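Local structure of ArsC family reductase (Pseudomonas aeruginosa, 1RW1) at residues Q52-N56 and S87-R91; C46-W51 and L73-I79. The protein probably acts as a glutathione-dependent thiol reductase of the ArsC family, built on a thioredoxin fold. One frame throughout, in Å; residues are numbered along the deposited sequence.

Interaction 1 of 2, residues Q52-N56 and S87-R91; sequences QTVLN and SMIKR
Leu55 and Ile89 form a single beta bridge that ties the end of helix 51-54 to the loop running from helix 75-84 into strand 93-95 of the thioredoxin-fold sheet. Two backbone bonds establish it. Lys90 N donates to Val54 O at 2.8 Å and is almost straight, with an N-H...O angle of 176°, while Asn56 N reaches Met88 O, also at 2.8 Å. These bonds flank Leu55 and Ile89, as in a non-hydrogen-bonded antiparallel pair, and the CA atoms of Leu55 and Ile89 are 5.0 Å apart. Leu55 is the residue at which the chain leaves helical geometry, so the bridge begins as the helix stops.

The Lys90 side chain then folds back alongside the helix end. Its aliphatic part runs along the carbonyls of Thr53 and Val54, and CG rests 3.8 Å from Asn56 CB. A final bend, chi4 65°, turns NZ inward to donate to Thr53 O at 2.8 Å and to Leu55 O at 2.9 Å. The ammonium nitrogen sits well above both carbonyl planes, 55° out of that of Thr53, and not on a lone pair. A positive charge among carbonyls at the C-terminal end of a helix is probably favourable electrostatically.

On the buried side, Leu55 and Met88, the latter present as selenomethionine, lie side by side and point the same way, with Phe62 touching both. Val54 CG1 and Ile89 CG2 touch at 4.3 Å, and the two residues share Met82 of helix 75-84 as a neighbour. A water closes the other end of the bridge: it accepts from Asn56 ND2 at 2.9 Å and donates to the backbone oxygens of Ser87 and Ile89.

Interaction 2 of 2, residues C46-W51 and L73-I79; sequences CAEHGW and LDEAKAI
Trp51 lies against the first turn of helix 75-84, its indole spread along the backbone of Leu73, Asp74 and Glu75, a contact between helix 51-54 and the N-terminal end of helix 75-84, in the all-helical part inserted between strands 27-31 and 93-95 of the thioredoxin fold. The first torsion explains the reach: with chi1 at 66°, CG stands between the backbone N and the carbonyl carbon, and the long ring system is directed across the incoming chain. The pyrrole side meets peptide atoms, CD1 lying 3.3 Å from Glu75 N and NE1 3.6 Å from Asp74 C, which sits over one ring face. At the far end of the indole, CH2 packs on Leu73 CB at 3.5 Å, the two side chains crossing at about a right angle. Ala78, one turn further into the helix, puts its methyl 3.7 Å from Trp51 CB, approaching the ring obliquely.

A second group of contacts comes from the last turn of helix 39-49. Glu75 has CG anti to its own backbone nitrogen (chi1 -177°) and an extended chain beyond it, which carries the carboxylate across to Cys46, with OE1 at 3.4 Å from Cys46 CB. Cys46 SG meets Ile79 CG1 at 3.9 Å, a contact continued by Leu42 and Arg43 around Ile79.

Gly50 forms the corner between these two groups. With phi at 94° it is the first residue to leave the geometry of helix 39-49, and the same residue is the N-cap of helix 51-54, so Trp51 starts a new helix immediately after the break. The peptide plane under the indole belongs to another N-cap: Asp74 OD1 accepts from Lys77 N at 2.9 Å.

Interactions 1 and 2 lie with their centres about 10 Å apart in the same helical part of the thioredoxin-fold chain. Their segments alternate along the sequence: 46-51, 52-56, 73-79, then 87-91. The two earlier segments are continuous, running from helix 39-49 into helix 51-54, whereas the later two lie at the start of helix 75-84 and in the loop beyond its end. Helix 51-54 is thus held at its beginning by interaction 2 and at its end by interaction 1. Val54 connects the two directly, since its CG2 packs 4.0 Å from Cys46 N. Interaction 1 joins this helical part to the loop leading into strand 93-95, where Arg91 touches Cys10, while interaction 2 joins helices within it.

Interaction 1 of 2, residues Q52-N56 and S87-R91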
loop_
_atom_site.group_PDB
_atom_site.type_symbol
_atom_site.label_atom_id
_atom_site.label_comp_id
_atom_site.label_asym_id
_atom_site.label_seq_id
_atom_site.Cartn_x
_atom_site.Cartn_y
_atom_site.Cartn_z
ATOM N N GLN A 52 -2.735 -0.872 -11.175
ATOM C CA GLN A 52 -3.298 0.479 -11.101
ATOM C C GLN A 52 -3.899 0.778 -9.736
ATOM O O GLN A 52 -4.020 1.930 -9.352
ATOM C CB GLN A 52 -4.331 0.694 -12.196
ATOM C CG GLN A 52 -3.706 0.794 -13.575
ATOM C CD GLN A 52 -4.702 0.838 -14.724
ATOM O OE1 GLN A 52 -5.892 0.600 -14.534
ATOM N NE2 GLN A 52 -4.205 1.134 -15.920
ATOM N N THR A 53 -4.290 -0.258 -9.018
ATOM C CA THR A 53 -4.815 -0.113 -7.676
ATOM C C THR A 53 -3.684 0.066 -6.663
ATOM O O THR A 53 -3.777 0.877 -5.761
ATOM C CB THR A 53 -5.642 -1.349 -7.365
ATOM O OG1 THR A 53 -6.666 -1.492 -8.367
ATOM C CG2 THR A 53 -6.309 -1.253 -6.002
ATOM N N VAL A 54 -2.597 -0.673 -6.834
ATOM C CA VAL A 54 -1.495 -0.639 -5.880
ATOM C C VAL A 54 -0.606 0.595 -6.105
ATOM O O VAL A 54 -0.071 1.151 -5.150
ATOM C CB VAL A 54 -0.682 -1.949 -5.973
ATOM C CG1 VAL A 54 0.473 -1.971 -4.991
ATOM C CG2 VAL A 54 -1.578 -3.139 -5.732
ATOM N N LEU A 55 -0.416 1.009 -7.345
ATOM C CA LEU A 55 0.407 2.171 -7.665
ATOM C C LEU A 55 -0.406 3.448 -7.502
ATOM O O LEU A 55 -1.494 3.589 -8.078
ATOM C CB LEU A 55 0.894 2.063 -9.114
ATOM C CG LEU A 55 1.754 3.181 -9.692
ATOM C CD1 LEU A 55 3.082 3.250 -8.992
ATOM C CD2 LEU A 55 1.943 3.002 -11.185
ATOM N N ASN A 56 0.127 4.385 -6.738
ATOM C CA ASN A 56 -0.500 5.674 -6.533
ATOM C C ASN A 56 -0.167 6.639 -7.665
ATOM O O ASN A 56 0.631 7.549 -7.502
ATOM C CB ASN A 56 -0.075 6.238 -5.196
ATOM C CG ASN A 56 -0.842 7.496 -4.846
ATOM O OD1 ASN A 56 -1.795 7.879 -5.548
ATOM N ND2 ASN A 56 -0.414 8.164 -3.797
ATOM N N SER A 87 7.367 5.361 -1.838
ATOM C CA SER A 87 6.418 6.465 -1.731
ATOM C C SER A 87 5.275 6.349 -2.711
ATOM O O SER A 87 4.198 6.897 -2.427
ATOM C CB SER A 87 7.157 7.794 -1.915
ATOM O OG SER A 87 6.306 8.905 -2.056
HETATM N N MSE A 88 5.482 5.693 -3.848
HETATM C CA MSE A 88 4.479 5.513 -4.896
HETATM C C MSE A 88 3.464 4.436 -4.615
HETATM O O MSE A 88 2.556 4.254 -5.408
HETATM C CB MSE A 88 5.162 5.211 -6.238
HETATM C CG MSE A 88 5.862 6.455 -6.745
HETATM SE SE MSE A 88 6.210 6.458 -8.619
HETATM C CE MSE A 88 5.801 4.572 -8.802
ATOM N N ILE A 89 3.639 3.650 -3.556
ATOM C CA ILE A 89 2.673 2.604 -3.220
ATOM C C ILE A 89 1.468 3.229 -2.518
ATOM O O ILE A 89 1.629 4.013 -1.588
ATOM C CB ILE A 89 3.315 1.538 -2.311
ATOM C CG1 ILE A 89 4.578 0.953 -2.960
ATOM C CG2 ILE A 89 2.325 0.435 -2.003
ATOM C CD1 ILE A 89 5.454 0.205 -1.973
ATOM N N LYS A 90 0.259 2.887 -2.947
ATOM C CA LYS A 90 -0.933 3.357 -2.262
ATOM C C LYS A 90 -0.913 2.892 -0.804
ATOM O O LYS A 90 -0.491 1.780 -0.494
ATOM C CB LYS A 90 -2.184 2.841 -2.962
ATOM C CG LYS A 90 -2.605 3.653 -4.157
ATOM C CD LYS A 90 -4.117 3.690 -4.341
ATOM C CE LYS A 90 -4.525 4.317 -5.674
ATOM N NZ LYS A 90 -4.063 3.483 -6.789
ATOM N N ARG A 91 -1.411 3.757 0.068
ATOM C CA ARG A 91 -1.428 3.503 1.517
ATOM C C ARG A 91 -2.876 3.433 2.017
ATOM O O ARG A 91 -3.743 4.189 1.539
ATOM C CB ARG A 91 -0.610 4.529 2.276
ATOM C CG ARG A 91 0.859 4.485 1.905
ATOM C CD ARG A 91 1.701 5.369 2.773
ATOM N NE ARG A 91 1.460 6.792 2.617
ATOM C CZ ARG A 91 2.221 7.613 1.907
ATOM N NH1 ARG A 91 3.244 7.182 1.186
ATOM N NH2 ARG A 91 1.949 8.903 1.938
HETATM O O HOH W 1 1.382 6.806 -1.936
#

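Interaction 2 of 2, residues C46-W51 and L73-I79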
loop_
_atom_site.group_PDB
_atom_site.type_symbol
_atom_site.label_atom_id
_atom_site.label_comp_id
_atom_site.label_asym_id
_atom_site.label_seq_id
_atom_site.Cartn_x
_atom_site.Cartn_y
_atom_site.Cartn_z
ATOM N N CYS A 46 -0.098 -6.789 -6.383
ATOM C CA CYS A 46 -0.561 -6.514 -7.739
ATOM C C CYS A 46 -1.365 -7.686 -8.316
ATOM O O CYS A 46 -2.322 -7.466 -9.048
ATOM C CB CYS A 46 0.606 -6.199 -8.672
ATOM S SG CYS A 46 1.364 -4.580 -8.398
ATOM N N ALA A 47 -0.994 -8.917 -7.988
ATOM C CA ALA A 47 -1.758 -10.064 -8.454
ATOM C C ALA A 47 -3.196 -10.011 -7.958
ATOM O O ALA A 47 -4.123 -10.407 -8.671
ATOM C CB ALA A 47 -1.081 -11.343 -7.991
ATOM N N GLU A 48 -3.385 -9.555 -6.726
ATOM C CA GLU A 48 -4.681 -9.556 -6.092
ATOM C C GLU A 48 -5.539 -8.351 -6.469
ATOM O O GLU A 48 -6.763 -8.467 -6.506
ATOM C CB GLU A 48 -4.483 -9.608 -4.573
ATOM C CG GLU A 48 -5.770 -9.595 -3.762
ATOM C CD GLU A 48 -5.540 -9.558 -2.276
ATOM O OE1 GLU A 48 -4.358 -9.508 -1.865
ATOM O OE2 GLU A 48 -6.529 -9.561 -1.532
ATOM N N HIS A 49 -4.907 -7.205 -6.729
ATOM C CA HIS A 49 -5.618 -5.937 -6.847
ATOM C C HIS A 49 -5.418 -5.191 -8.145
ATOM O O HIS A 49 -6.221 -4.324 -8.483
ATOM C CB HIS A 49 -5.205 -4.978 -5.724
ATOM C CG HIS A 49 -5.634 -5.429 -4.380
ATOM N ND1 HIS A 49 -6.918 -5.267 -3.916
ATOM C CD2 HIS A 49 -4.929 -6.007 -3.386
ATOM C CE1 HIS A 49 -6.989 -5.763 -2.693
ATOM N NE2 HIS A 49 -5.795 -6.207 -2.346
ATOM N N GLY A 50 -4.356 -5.511 -8.877
ATOM C CA GLY A 50 -4.016 -4.814 -10.107
ATOM C C GLY A 50 -3.032 -3.697 -9.831
ATOM O O GLY A 50 -3.136 -2.959 -8.842
ATOM N N TRP A 51 -2.059 -3.545 -10.723
ATOM C CA TRP A 51 -1.035 -2.542 -10.517
ATOM C C TRP A 51 -1.621 -1.142 -10.483
ATOM O O TRP A 51 -1.053 -0.278 -9.814
ATOM C CB TRP A 51 0.098 -2.639 -11.548
ATOM C CG TRP A 51 -0.281 -2.325 -12.975
ATOM C CD1 TRP A 51 -0.610 -3.227 -13.951
ATOM C CD2 TRP A 51 -0.336 -1.039 -13.597
ATOM N NE1 TRP A 51 -0.869 -2.579 -15.132
ATOM C CE2 TRP A 51 -0.715 -1.234 -14.940
ATOM C CE3 TRP A 51 -0.091 0.264 -13.160
ATOM C CZ2 TRP A 51 -0.872 -0.182 -15.832
ATOM C CZ3 TRP A 51 -0.246 1.312 -14.056
ATOM C CH2 TRP A 51 -0.631 1.080 -15.373
ATOM N N LEU A 73 2.901 1.290 -19.257
ATOM C CA LEU A 73 3.003 0.538 -18.032
ATOM C C LEU A 73 2.193 -0.753 -18.062
ATOM O O LEU A 73 1.142 -0.875 -18.693
ATOM C CB LEU A 73 2.548 1.397 -16.865
ATOM C CG LEU A 73 3.458 2.586 -16.527
ATOM C CD1 LEU A 73 2.883 3.424 -15.391
ATOM C CD2 LEU A 73 4.878 2.135 -16.195
ATOM N N ASP A 74 2.720 -1.722 -17.336
ATOM C CA ASP A 74 2.100 -3.002 -17.085
ATOM C C ASP A 74 2.548 -3.423 -15.690
ATOM O O ASP A 74 3.220 -2.652 -14.982
ATOM C CB ASP A 74 2.498 -4.036 -18.140
ATOM C CG ASP A 74 4.008 -4.173 -18.305
ATOM O OD1 ASP A 74 4.763 -3.961 -17.319
ATOM O OD2 ASP A 74 4.507 -4.542 -19.398
ATOM N N GLU A 75 2.141 -4.609 -15.259
ATOM C CA GLU A 75 2.460 -5.019 -13.898
ATOM C C GLU A 75 3.972 -5.019 -13.638
ATOM O O GLU A 75 4.436 -4.501 -12.611
ATOM C CB GLU A 75 1.865 -6.372 -13.578
ATOM C CG GLU A 75 2.117 -6.816 -12.150
ATOM C CD GLU A 75 1.419 -8.098 -11.829
ATOM O OE1 GLU A 75 0.229 -8.066 -11.435
ATOM O OE2 GLU A 75 2.072 -9.148 -12.002
ATOM N N ALA A 76 4.740 -5.608 -14.542
ATOM C CA ALA A 76 6.172 -5.736 -14.300
ATOM C C ALA A 76 6.823 -4.369 -14.130
ATOM O O ALA A 76 7.655 -4.148 -13.226
ATOM C CB ALA A 76 6.837 -6.509 -15.418
ATOM N N LYS A 77 6.475 -3.447 -15.013
ATOM C CA LYS A 77 7.075 -2.130 -14.968
ATOM C C LYS A 77 6.657 -1.347 -13.718
ATOM O O LYS A 77 7.472 -0.649 -13.103
ATOM C CB LYS A 77 6.728 -1.340 -16.233
ATOM C CG LYS A 77 7.340 -1.896 -17.504
ATOM C CD LYS A 77 6.893 -1.105 -18.717
ATOM C CE LYS A 77 7.519 -1.616 -20.012
ATOM N NZ LYS A 77 6.982 -0.898 -21.203
ATOM N N ALA A 78 5.393 -1.453 -13.349
ATOM C CA ALA A 78 4.893 -0.780 -12.160
ATOM C C ALA A 78 5.610 -1.280 -10.911
ATOM O O ALA A 78 5.944 -0.500 -10.014
ATOM C CB ALA A 78 3.380 -0.992 -12.037
ATOM N N ILE A 79 5.836 -2.584 -10.840
ATOM C CA ILE A 79 6.523 -3.147 -9.696
ATOM C C ILE A 79 7.937 -2.570 -9.583
ATOM O O ILE A 79 8.388 -2.222 -8.485
ATOM C CB ILE A 79 6.510 -4.692 -9.782
ATOM C CG1 ILE A 79 5.104 -5.218 -9.483
ATOM C CG2 ILE A 79 7.551 -5.292 -8.838
ATOM C CD1 ILE A 79 4.929 -6.691 -9.770
#